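Local atomic coordinates of beta-glucuronidase (Dictyoglomus thermophilum, PDB entry 6XXW), a protein that probably hydrolyses beta-D-glucuronides, as a beta-glucuronidase of glycosyl hydrolase family 2. Residues V571-R574 against P578-V581. Sequence-based numbering, arbitrary orientation.
Sequences VFTR and PKMV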
loop_
_atom_site.group_PDB
_atom_site.type_symbol
_atom_site.label_atom_id
_atom_site.label_comp_id
_atom_site.label_asym_id
_atom_site.label_seq_id
_atom_site.Cartn_x
_atom_site.Cartn_y
_atom_site.Cartn_z
ATOM N N VAL A 571 -8.830 -5.729 12.862
ATOM C CA VAL A 571 -9.930 -4.996 12.238
ATOM C C VAL A 571 -9.512 -3.544 11.993
ATOM O O VAL A 571 -10.015 -2.887 11.072
ATOM C CB VAL A 571 -11.179 -5.115 13.133
ATOM C CG1 VAL A 571 -12.190 -4.025 12.851
ATOM C CG2 VAL A 571 -11.808 -6.505 13.012
ATOM N N PHE A 572 -8.602 -3.032 12.815
ATOM C CA PHE A 572 -7.941 -1.749 12.625
ATOM C C PHE A 572 -6.480 -1.990 12.269
ATOM O O PHE A 572 -5.889 -3.003 12.655
ATOM C CB PHE A 572 -8.014 -0.873 13.892
ATOM C CG PHE A 572 -9.413 -0.499 14.284
ATOM C CD1 PHE A 572 -10.105 -1.257 15.212
ATOM C CD2 PHE A 572 -10.042 0.593 13.715
ATOM C CE1 PHE A 572 -11.400 -0.936 15.580
ATOM C CE2 PHE A 572 -11.351 0.921 14.074
ATOM C CZ PHE A 572 -12.026 0.155 15.018
ATOM N N THR A 573 -5.891 -1.054 11.526
ATOM C CA THR A 573 -4.453 -1.120 11.315
ATOM C C THR A 573 -3.731 -0.852 12.638
ATOM O O THR A 573 -4.334 -0.430 13.630
ATOM C CB THR A 573 -4.016 -0.106 10.258
ATOM O OG1 THR A 573 -4.303 1.208 10.732
ATOM C CG2 THR A 573 -4.755 -0.343 8.959
ATOM N N ARG A 574 -2.413 -1.079 12.650
ATOM C CA ARG A 574 -1.665 -0.846 13.882
ATOM C C ARG A 574 -1.702 0.622 14.303
ATOM O O ARG A 574 -1.588 0.926 15.498
ATOM C CB ARG A 574 -0.218 -1.303 13.720
ATOM C CG ARG A 574 0.511 -1.477 15.051
ATOM C CD ARG A 574 1.884 -2.050 14.819
ATOM N NE ARG A 574 2.488 -2.666 16.005
ATOM C CZ ARG A 574 3.797 -2.686 16.219
ATOM N NH1 ARG A 574 4.606 -2.100 15.352
ATOM N NH2 ARG A 574 4.303 -3.294 17.284
ATOM N N PRO A 578 -9.488 2.136 10.419
ATOM C CA PRO A 578 -10.326 0.954 10.168
ATOM C C PRO A 578 -10.053 0.299 8.823
ATOM O O PRO A 578 -9.813 0.970 7.817
ATOM C CB PRO A 578 -11.750 1.526 10.211
ATOM C CG PRO A 578 -11.581 2.967 9.722
ATOM C CD PRO A 578 -10.241 3.400 10.297
ATOM N N LYS A 579 -10.128 -1.035 8.802
ATOM C CA LYS A 579 -10.220 -1.756 7.544
ATOM C C LYS A 579 -11.688 -1.884 7.145
ATOM O O LYS A 579 -12.588 -1.490 7.885
ATOM C CB LYS A 579 -9.543 -3.129 7.649
ATOM C CG LYS A 579 -8.056 -3.035 7.965
ATOM C CD LYS A 579 -7.442 -4.439 8.083
ATOM C CE LYS A 579 -6.110 -4.388 8.832
ATOM N NZ LYS A 579 -5.576 -5.757 9.137
ATOM N N MET A 580 -11.934 -2.459 5.959
ATOM C CA MET A 580 -13.301 -2.601 5.467
ATOM C C MET A 580 -14.218 -3.258 6.500
ATOM O O MET A 580 -15.322 -2.767 6.768
ATOM C CB MET A 580 -13.301 -3.401 4.164
ATOM C CG MET A 580 -14.608 -3.322 3.408
ATOM S SD MET A 580 -14.526 -4.315 1.899
ATOM C CE MET A 580 -12.929 -3.802 1.312
ATOM N N VAL A 581 -13.771 -4.363 7.108
ATOM C CA VAL A 581 -14.656 -5.100 8.012
ATOM C C VAL A 581 -15.014 -4.302 9.264
ATOM O O VAL A 581 -16.043 -4.586 9.885
ATOM C CB VAL A 581 -14.031 -6.456 8.406
ATOM C CG1 VAL A 581 -12.876 -6.258 9.340
ATOM C CG2 VAL A 581 -15.090 -7.376 9.040
#
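Phe572 holds CG opposite its own carbonyl carbon (chi1 -63°), which brings the ring alongside Pro578: CD2 lies 3.6 Å from Pro578 CA, and CE2 meets Pro578 CB at 3.9 Å, the two side chains crossing at a slant. Lys579 has the same first torsion and then runs extended, its CB and CG passing beside Val571 O and its CE near Phe572 O. NZ, at the end of this buried residue, forms a salt bridge with Asp554 and hydrogen bonds with the carbonyl oxygens of Gly570 and Ala510, three acceptors that probably hold the ammonium group in place. One backbone bond ties the segments: Lys579 N donates to Val571 O at 2.9 Å. Farther along, in one of the two conformers of Val571, CG2 lies 3.8 Å from Val581 CG1, the two side chains crossing at about a right angle. With an alanine at Phe572, Pro578 is likely to lose its aromatic neighbour, and a gap to open beside Phe552 and Trp331. The contact closes the turn from the loop after barrel strand 544-550 into helix 580-591, with helix 319-332 packed on Val571 and Phe572 and helix 524-538 on Met580 and Val581.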